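Local coordinates for protein aminotransferase (Bacillus subtilis, PDB 6L1O) that transfers amino groups with pyridoxal phosphate as cofactor and belongs to the biosynthetic pathway of the dipeptide antibiotic bacilysin, at residues Leu165-Pro176 with His199-Gly210; Lys228-Phe237 with Met248-Ile257. One frame throughout, in Å; residues are numbered along the deposited sequence.

Contact 1. Residues Leu165-Pro176 with His199-Gly210; sequences LEKAKLMFLNYP and HNIHLIHDFAYG. With PLP (pyridoxal-5'-phosphate), chain E.
Strands 168-174 and 202-206 are the parallel neighbours of a beta-alpha-beta unit, their directions 22° apart, and N174, D206 and the turn that follows reach the cofactor. Backbone bonds run to and fro from K169 to D206, beginning with H202 N on K169 O (2.9 Å). At that end the K169 chain curls back so that NZ reaches N200 O (2.7 Å), and L165 CD1 sits over the H199 ring as a CH-pi contact. On the side facing helix 186-199, M171 turns its methyl CE tightly onto L203 CG (3.5 Å), a fit suited to a flexible thioether. On the other side F172 and I204 lie alongside each other, the ring's CD1 3.9 Å from I204 CB, under helix 103-114. N174 extends anti to its backbone N (chi1 173°), which lets ND2 reach D206 O (2.9 Å) while OD1 accepts from N178 N. H205 NE2 accepts from Y175 N (3.2 Å); its ND1 is hydrogen-bonded to the E233 carboxylate, consistent with a proton on ND1. A water links P176 O, D206 O and Y209 N. D206 brings OD2 to 2.5 Å from N1 of PLP, and the same oxygen is hydrogen-bonded to Y131 OH; Y209 OH bonds PLP O3 (2.6 Å). An aspartate facing the pyridine nitrogen at the C-terminal end of a central strand is a hallmark of fold type I PLP enzymes.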
# COMPACT_ATOMS: atom_id res chain seq x y z
N LEU B 165 -5.91 -0.59 -31.65
CA LEU B 165 -4.56 -0.14 -31.35
C LEU B 165 -4.48 1.32 -30.96
O LEU B 165 -3.56 1.72 -30.22
CB LEU B 165 -3.63 -0.45 -32.53
CG LEU B 165 -3.42 -1.94 -32.79
CD1 LEU B 165 -2.46 -2.13 -33.95
CD2 LEU B 165 -2.88 -2.68 -31.56
N GLU B 166 -5.44 2.12 -31.40
CA GLU B 166 -5.53 3.52 -30.98
C GLU B 166 -6.01 3.66 -29.54
O GLU B 166 -5.46 4.44 -28.74
CB GLU B 166 -6.46 4.33 -31.91
CG GLU B 166 -5.72 5.17 -32.97
CD GLU B 166 -4.94 6.35 -32.38
OE1 GLU B 166 -4.90 6.54 -31.13
OE2 GLU B 166 -4.36 7.11 -33.19
N LYS B 167 -7.06 2.94 -29.21
CA LYS B 167 -7.54 2.92 -27.83
C LYS B 167 -6.63 2.13 -26.88
O LYS B 167 -6.65 2.38 -25.69
CB LYS B 167 -8.96 2.40 -27.73
CG LYS B 167 -9.98 3.38 -28.31
CD LYS B 167 -9.62 4.83 -27.93
CE LYS B 167 -10.70 5.83 -28.29
NZ LYS B 167 -10.08 6.94 -29.10
N ALA B 168 -5.82 1.24 -27.45
CA ALA B 168 -4.89 0.41 -26.64
C ALA B 168 -3.76 1.24 -26.06
O ALA B 168 -2.92 1.74 -26.75
CB ALA B 168 -4.34 -0.74 -27.44
N LYS B 169 -3.76 1.40 -24.74
CA LYS B 169 -2.74 2.23 -24.07
C LYS B 169 -1.78 1.49 -23.16
O LYS B 169 -0.74 2.03 -22.79
CB LYS B 169 -3.41 3.34 -23.32
CG LYS B 169 -4.20 4.29 -24.20
CD LYS B 169 -3.40 4.93 -25.35
CE LYS B 169 -2.28 5.86 -24.83
NZ LYS B 169 -1.05 5.85 -25.71
N LEU B 170 -2.07 0.23 -22.88
CA LEU B 170 -1.23 -0.56 -22.00
C LEU B 170 -1.32 -2.02 -22.37
O LEU B 170 -2.38 -2.53 -22.69
CB LEU B 170 -1.66 -0.37 -20.57
CG LEU B 170 -0.74 -1.05 -19.52
CD1 LEU B 170 -0.22 -0.08 -18.49
CD2 LEU B 170 -1.47 -2.17 -18.87
N MET B 171 -0.17 -2.69 -22.31
CA MET B 171 -0.09 -4.09 -22.47
C MET B 171 0.66 -4.75 -21.29
O MET B 171 1.69 -4.28 -20.90
CB MET B 171 0.67 -4.40 -23.77
CG MET B 171 0.92 -5.91 -23.97
SD MET B 171 1.73 -6.32 -25.52
CE MET B 171 3.32 -5.67 -25.39
N PHE B 172 0.17 -5.89 -20.84
CA PHE B 172 0.89 -6.78 -19.90
C PHE B 172 1.54 -7.97 -20.58
O PHE B 172 0.92 -8.64 -21.41
CB PHE B 172 -0.08 -7.32 -18.83
CG PHE B 172 -0.51 -6.30 -17.83
CD1 PHE B 172 0.43 -5.70 -17.00
CD2 PHE B 172 -1.84 -5.98 -17.68
CE1 PHE B 172 0.04 -4.73 -16.06
CE2 PHE B 172 -2.24 -5.05 -16.73
CZ PHE B 172 -1.31 -4.45 -15.91
N LEU B 173 2.78 -8.27 -20.20
CA LEU B 173 3.40 -9.49 -20.55
C LEU B 173 4.05 -10.09 -19.27
O LEU B 173 4.44 -9.36 -18.39
CB LEU B 173 4.47 -9.25 -21.62
CG LEU B 173 3.99 -8.65 -22.95
CD1 LEU B 173 5.21 -8.21 -23.76
CD2 LEU B 173 3.15 -9.64 -23.69
N ASN B 174 4.19 -11.40 -19.21
CA ASN B 174 4.69 -12.09 -18.05
C ASN B 174 5.53 -13.31 -18.41
O ASN B 174 4.98 -14.37 -18.69
CB ASN B 174 3.49 -12.49 -17.19
CG ASN B 174 3.83 -13.35 -16.02
OD1 ASN B 174 3.15 -14.31 -15.75
ND2 ASN B 174 4.90 -13.03 -15.33
N TYR B 175 6.84 -13.17 -18.41
CA TYR B 175 7.78 -14.30 -18.68
C TYR B 175 8.97 -14.27 -17.75
O TYR B 175 9.58 -13.23 -17.56
CB TYR B 175 8.20 -14.38 -20.17
CG TYR B 175 6.98 -14.50 -21.09
CD1 TYR B 175 6.40 -15.72 -21.36
CD2 TYR B 175 6.36 -13.37 -21.59
CE1 TYR B 175 5.30 -15.81 -22.12
CE2 TYR B 175 5.22 -13.46 -22.36
CZ TYR B 175 4.68 -14.68 -22.61
OH TYR B 175 3.52 -14.77 -23.36
N PRO B 176 9.33 -15.42 -17.15
CA PRO B 176 8.70 -16.75 -17.18
C PRO B 176 7.30 -16.70 -16.74
O PRO B 176 6.98 -15.94 -15.83
CB PRO B 176 9.59 -17.59 -16.22
CG PRO B 176 10.87 -16.87 -16.22
CD PRO B 176 10.48 -15.41 -16.24
N HIS B 199 2.57 1.62 -31.95
CA HIS B 199 1.15 1.87 -31.70
C HIS B 199 0.88 2.60 -30.38
O HIS B 199 -0.25 2.62 -29.90
CB HIS B 199 0.42 0.56 -31.79
CG HIS B 199 0.63 -0.14 -33.09
ND1 HIS B 199 -0.02 0.24 -34.24
CD2 HIS B 199 1.44 -1.17 -33.43
CE1 HIS B 199 0.36 -0.55 -35.24
NE2 HIS B 199 1.24 -1.42 -34.77
N ASN B 200 1.94 3.20 -29.84
CA ASN B 200 1.90 4.01 -28.63
C ASN B 200 1.23 3.31 -27.49
O ASN B 200 0.23 3.77 -26.97
CB ASN B 200 1.20 5.33 -28.90
CG ASN B 200 1.85 6.07 -30.01
OD1 ASN B 200 2.98 6.56 -29.87
ND2 ASN B 200 1.17 6.16 -31.15
N ILE B 201 1.77 2.16 -27.13
CA ILE B 201 1.25 1.33 -26.04
C ILE B 201 2.32 1.28 -24.94
O ILE B 201 3.47 1.03 -25.22
CB ILE B 201 0.93 -0.08 -26.55
CG1 ILE B 201 0.04 0.01 -27.80
CG2 ILE B 201 0.21 -0.90 -25.44
CD1 ILE B 201 -0.31 -1.30 -28.46
N HIS B 202 1.92 1.56 -23.71
CA HIS B 202 2.80 1.39 -22.57
C HIS B 202 2.90 -0.10 -22.22
O HIS B 202 1.88 -0.78 -22.01
CB HIS B 202 2.28 2.16 -21.37
CG HIS B 202 2.17 3.63 -21.59
ND1 HIS B 202 0.96 4.28 -21.70
CD2 HIS B 202 3.12 4.58 -21.69
CE1 HIS B 202 1.17 5.57 -21.88
NE2 HIS B 202 2.47 5.78 -21.84
N LEU B 203 4.12 -0.57 -22.09
CA LEU B 203 4.39 -2.01 -21.89
C LEU B 203 4.88 -2.30 -20.46
O LEU B 203 5.90 -1.79 -20.07
CB LEU B 203 5.43 -2.45 -22.90
CG LEU B 203 5.49 -3.93 -23.29
CD1 LEU B 203 6.47 -4.14 -24.45
CD2 LEU B 203 5.85 -4.82 -22.10
N ILE B 204 4.15 -3.11 -19.70
CA ILE B 204 4.56 -3.50 -18.38
C ILE B 204 4.93 -4.96 -18.42
O ILE B 204 4.06 -5.81 -18.69
CB ILE B 204 3.48 -3.24 -17.29
CG1 ILE B 204 3.14 -1.73 -17.16
CG2 ILE B 204 3.89 -3.79 -15.91
CD1 ILE B 204 4.35 -0.81 -16.99
N HIS B 205 6.19 -5.26 -18.12
CA HIS B 205 6.57 -6.67 -18.08
C HIS B 205 6.62 -7.14 -16.64
O HIS B 205 7.31 -6.52 -15.81
CB HIS B 205 7.90 -6.90 -18.74
CG HIS B 205 8.33 -8.33 -18.71
ND1 HIS B 205 9.47 -8.75 -18.07
CD2 HIS B 205 7.72 -9.44 -19.15
CE1 HIS B 205 9.57 -10.05 -18.16
NE2 HIS B 205 8.51 -10.50 -18.81
N ASP B 206 5.92 -8.22 -16.35
CA ASP B 206 5.81 -8.76 -15.00
C ASP B 206 6.94 -9.82 -14.88
O ASP B 206 6.85 -10.91 -15.47
CB ASP B 206 4.41 -9.35 -14.79
CG ASP B 206 4.16 -9.84 -13.37
OD1 ASP B 206 5.10 -9.90 -12.55
OD2 ASP B 206 2.99 -10.19 -13.07
N PHE B 207 7.97 -9.50 -14.11
CA PHE B 207 9.15 -10.32 -14.02
C PHE B 207 9.22 -11.04 -12.65
O PHE B 207 10.28 -11.29 -12.13
CB PHE B 207 10.39 -9.44 -14.31
CG PHE B 207 11.59 -10.16 -14.85
CD1 PHE B 207 11.48 -11.28 -15.65
CD2 PHE B 207 12.88 -9.64 -14.63
CE1 PHE B 207 12.58 -11.89 -16.20
CE2 PHE B 207 14.01 -10.25 -15.20
CZ PHE B 207 13.86 -11.37 -16.00
N ALA B 208 8.06 -11.44 -12.13
CA ALA B 208 7.96 -12.09 -10.84
C ALA B 208 8.77 -13.38 -10.72
O ALA B 208 9.26 -13.69 -9.64
CB ALA B 208 6.53 -12.38 -10.50
N TYR B 209 8.96 -14.09 -11.85
CA TYR B 209 9.66 -15.37 -11.84
C TYR B 209 11.00 -15.25 -12.55
O TYR B 209 11.61 -16.27 -13.00
CB TYR B 209 8.76 -16.50 -12.44
CG TYR B 209 7.49 -16.66 -11.69
CD1 TYR B 209 7.43 -17.46 -10.52
CD2 TYR B 209 6.33 -15.97 -12.05
CE1 TYR B 209 6.28 -17.56 -9.80
CE2 TYR B 209 5.18 -16.08 -11.33
CZ TYR B 209 5.16 -16.88 -10.20
OH TYR B 209 4.05 -16.98 -9.44
N GLY B 210 11.52 -14.03 -12.60
CA GLY B 210 12.78 -13.72 -13.26
C GLY B 210 14.00 -14.42 -12.76
O GLY B 210 15.03 -14.37 -13.42
N1 PLP E . 2.99 -11.54 -10.95
C2 PLP E . 2.71 -12.85 -11.07
C2A PLP E . 2.27 -13.44 -12.38
C3 PLP E . 2.70 -13.70 -9.90
O3 PLP E . 2.38 -15.00 -9.92
C4 PLP E . 3.13 -13.09 -8.69
C4A PLP E . 2.76 -13.89 -7.47
C5 PLP E . 3.44 -11.67 -8.65
C6 PLP E . 3.38 -10.95 -9.83
C5A PLP E . 3.96 -10.99 -7.41
O4P PLP E . 3.12 -10.93 -6.35
P PLP E . 3.51 -10.00 -5.06
O1P PLP E . 2.33 -9.12 -4.87
O2P PLP E . 4.83 -9.29 -5.28
O3P PLP E . 3.67 -10.99 -3.94
O HOH W 1 7.82 -13.64 -14.55

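Contact 2. Residues Lys228-Phe237 with Met248-Ile257; sequences KTVGAELYSF and MAFAVGNEKI. With PLP (pyridoxal-5'-phosphate), chain E.
Strands 231-236 and 249-253 pair antiparallel with their directions 152° apart, E233-V252 and Y235-F250 being the hydrogen-bonded pairs; E233 N meets V252 O at 2.7 Å and Y235 N meets F250 O at 2.9 Å. Where A232 faces G253, the backbones come close together: a side chain on G253 would run into A232 CA and G231 O, and the backbone angles (phi 154°) also call for glycine. N254 then works with both ends of its amide: ND2 lies in the carbonyl plane of K228 and gives its O a bond of 2.9 Å, while OD1 caps helix 255-266 by accepting from I257 N (3.0 Å). Y235, F250 and F237 form an aromatic cluster toward the cofactor end. F250 takes the crowded position between its backbone N and carbonyl carbon, which swings the ring back toward Y235, whose CB lies over its face, 3.7 Å from the centroid, in a CH-pi contact. The two rings are nearly parallel but slid apart. F237 CE2 comes in at the edge of F250, 3.7 Å from CD2, and M248 SD stands at some distance above the F237 face. Small S236 donates OG to PLP O2P (2.6 Å) and accepts from S238 N as an N-cap. Helix 73-87 packs on Y235, F250 and V252, helix 274-285 packs on F237 and M248, and strands 202-206 and 97-100 flank the pair.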
# COMPACT_ATOMS: atom_id res chain seq x y z
N LYS B 228 13.11 0.58 -22.67
CA LYS B 228 13.06 1.71 -21.75
C LYS B 228 12.27 2.88 -22.32
O LYS B 228 11.83 3.74 -21.58
CB LYS B 228 14.47 2.21 -21.37
CG LYS B 228 14.85 2.07 -19.91
CD LYS B 228 16.31 2.49 -19.74
CE LYS B 228 16.91 1.91 -18.48
NZ LYS B 228 18.29 2.43 -18.31
N THR B 229 12.17 2.92 -23.64
CA THR B 229 11.41 3.92 -24.34
C THR B 229 9.91 3.71 -24.20
O THR B 229 9.18 4.69 -24.20
CB THR B 229 11.75 3.90 -25.87
OG1 THR B 229 13.16 4.03 -26.04
CG2 THR B 229 11.01 5.04 -26.61
N VAL B 230 9.46 2.45 -24.11
CA VAL B 230 8.05 2.12 -24.15
C VAL B 230 7.48 1.60 -22.81
O VAL B 230 6.25 1.60 -22.61
CB VAL B 230 7.71 1.11 -25.25
CG1 VAL B 230 8.24 1.61 -26.63
CG2 VAL B 230 8.29 -0.27 -24.91
N GLY B 231 8.33 1.19 -21.88
CA GLY B 231 7.77 0.48 -20.74
C GLY B 231 8.61 0.39 -19.50
O GLY B 231 9.50 1.16 -19.27
N ALA B 232 8.24 -0.57 -18.67
CA ALA B 232 8.88 -0.76 -17.37
C ALA B 232 8.72 -2.22 -16.99
O ALA B 232 7.84 -2.91 -17.55
CB ALA B 232 8.22 0.11 -16.32
N GLU B 233 9.56 -2.66 -16.07
CA GLU B 233 9.52 -4.05 -15.63
C GLU B 233 9.24 -4.05 -14.12
O GLU B 233 9.83 -3.27 -13.39
CB GLU B 233 10.83 -4.73 -15.95
CG GLU B 233 10.96 -6.16 -15.50
CD GLU B 233 12.09 -6.86 -16.25
OE1 GLU B 233 11.80 -7.57 -17.26
OE2 GLU B 233 13.23 -6.65 -15.83
N LEU B 234 8.31 -4.91 -13.70
CA LEU B 234 7.94 -5.09 -12.34
C LEU B 234 8.68 -6.31 -11.78
O LEU B 234 8.51 -7.42 -12.29
CB LEU B 234 6.43 -5.28 -12.21
CG LEU B 234 5.84 -5.42 -10.80
CD1 LEU B 234 5.98 -4.15 -10.00
CD2 LEU B 234 4.40 -5.81 -10.83
N TYR B 235 9.46 -6.08 -10.74
CA TYR B 235 10.27 -7.09 -10.07
C TYR B 235 9.76 -7.25 -8.63
O TYR B 235 9.67 -6.26 -7.91
CB TYR B 235 11.75 -6.71 -10.06
CG TYR B 235 12.66 -7.89 -9.67
CD1 TYR B 235 13.19 -8.74 -10.65
CD2 TYR B 235 12.80 -8.27 -8.35
CE1 TYR B 235 13.96 -9.86 -10.31
CE2 TYR B 235 13.53 -9.39 -8.01
CZ TYR B 235 14.12 -10.19 -9.00
OH TYR B 235 14.84 -11.32 -8.62
N SER B 236 9.44 -8.47 -8.23
CA SER B 236 9.00 -8.78 -6.85
C SER B 236 10.06 -9.51 -6.00
O SER B 236 10.80 -10.36 -6.49
CB SER B 236 7.72 -9.62 -6.90
OG SER B 236 7.28 -9.94 -5.58
N PHE B 237 10.06 -9.25 -4.70
CA PHE B 237 10.90 -9.99 -3.79
C PHE B 237 10.27 -11.35 -3.44
O PHE B 237 10.94 -12.20 -2.93
CB PHE B 237 11.19 -9.16 -2.52
CG PHE B 237 12.20 -8.06 -2.74
CD1 PHE B 237 13.53 -8.22 -2.45
CD2 PHE B 237 11.78 -6.85 -3.29
CE1 PHE B 237 14.46 -7.20 -2.74
CE2 PHE B 237 12.67 -5.82 -3.53
CZ PHE B 237 14.02 -6.00 -3.30
N MET B 248 7.23 -6.55 -0.82
CA MET B 248 8.14 -5.62 -1.45
C MET B 248 8.33 -5.91 -2.92
O MET B 248 8.39 -7.08 -3.33
CB MET B 248 9.49 -5.62 -0.73
CG MET B 248 9.43 -4.88 0.65
SD MET B 248 11.04 -4.67 1.36
CE MET B 248 11.38 -6.32 1.78
N ALA B 249 8.40 -4.84 -3.73
CA ALA B 249 8.56 -4.95 -5.15
C ALA B 249 9.07 -3.63 -5.70
O ALA B 249 9.05 -2.61 -4.99
CB ALA B 249 7.23 -5.36 -5.80
N PHE B 250 9.57 -3.63 -6.93
CA PHE B 250 9.95 -2.38 -7.53
C PHE B 250 9.67 -2.38 -9.01
O PHE B 250 9.46 -3.44 -9.59
CB PHE B 250 11.41 -2.02 -7.20
CG PHE B 250 12.41 -3.04 -7.65
CD1 PHE B 250 12.89 -3.06 -8.97
CD2 PHE B 250 12.86 -4.01 -6.78
CE1 PHE B 250 13.82 -4.01 -9.39
CE2 PHE B 250 13.77 -4.97 -7.20
CZ PHE B 250 14.27 -4.96 -8.48
N ALA B 251 9.57 -1.17 -9.59
CA ALA B 251 9.56 -1.03 -11.04
C ALA B 251 10.82 -0.38 -11.50
O ALA B 251 11.33 0.57 -10.84
CB ALA B 251 8.38 -0.25 -11.53
N VAL B 252 11.35 -0.87 -12.61
CA VAL B 252 12.48 -0.23 -13.27
C VAL B 252 12.09 0.01 -14.72
O VAL B 252 11.45 -0.85 -15.35
CB VAL B 252 13.77 -1.04 -13.21
CG1 VAL B 252 14.50 -0.81 -11.93
CG2 VAL B 252 13.50 -2.54 -13.40
N GLY B 253 12.45 1.18 -15.23
CA GLY B 253 12.25 1.48 -16.65
C GLY B 253 12.11 2.98 -16.94
O GLY B 253 12.78 3.80 -16.32
N ASN B 254 11.24 3.28 -17.88
CA ASN B 254 11.09 4.59 -18.45
C ASN B 254 10.89 5.65 -17.38
O ASN B 254 9.95 5.55 -16.57
CB ASN B 254 9.89 4.58 -19.36
CG ASN B 254 9.67 5.92 -20.01
OD1 ASN B 254 8.97 6.75 -19.45
ND2 ASN B 254 10.28 6.14 -21.20
N GLU B 255 11.73 6.68 -17.40
CA GLU B 255 11.73 7.70 -16.36
C GLU B 255 10.44 8.51 -16.27
O GLU B 255 10.13 9.01 -15.22
CB GLU B 255 12.96 8.62 -16.49
N LYS B 256 9.70 8.64 -17.37
CA LYS B 256 8.41 9.27 -17.40
C LYS B 256 7.32 8.43 -16.77
O LYS B 256 6.44 8.95 -16.11
CB LYS B 256 7.98 9.71 -18.85
N ILE B 257 7.39 7.11 -16.93
CA ILE B 257 6.52 6.20 -16.20
C ILE B 257 6.83 6.28 -14.72
O ILE B 257 5.92 6.38 -13.90
CB ILE B 257 6.67 4.74 -16.74
CG1 ILE B 257 6.14 4.65 -18.17
CG2 ILE B 257 5.87 3.73 -15.90
CD1 ILE B 257 6.41 3.31 -18.87
N1 PLP E . 2.99 -11.54 -10.95
C2 PLP E . 2.71 -12.85 -11.07
C2A PLP E . 2.27 -13.44 -12.38
C3 PLP E . 2.70 -13.70 -9.90
O3 PLP E . 2.38 -15.00 -9.92
C4 PLP E . 3.13 -13.09 -8.69
C4A PLP E . 2.76 -13.89 -7.47
C5 PLP E . 3.44 -11.67 -8.65
C6 PLP E . 3.38 -10.95 -9.83
C5A PLP E . 3.96 -10.99 -7.41
O4P PLP E . 3.12 -10.93 -6.35
P PLP E . 3.51 -10.00 -5.06
O1P PLP E . 2.33 -9.12 -4.87
O2P PLP E . 4.83 -9.29 -5.28
O3P PLP E . 3.67 -10.99 -3.94

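Overall arrangement
Followed from the N terminus, the chain lays down strand 168-174, passes through helix 186-199 and returns as strand 202-206, where contact 1 closes the crossover. Contact 2 comes later, in series and not nested: helix 227-230 leads into strand 231-236, and after helix 237-240 and a connection whose S238 and R247 also bind PLP, strand 249-253 turns back antiparallel. The two contacts meet in one mixed sheet, since strand 231-236 lies beside strand 202-206; F207 N sits 2.8 Å from L234 O, probably hydrogen-bonded, and I204 packs on A232. Both touch PLP, contact 1 at its ring and contact 2 at its phosphate, and both reach the second subunit's N-terminal residues.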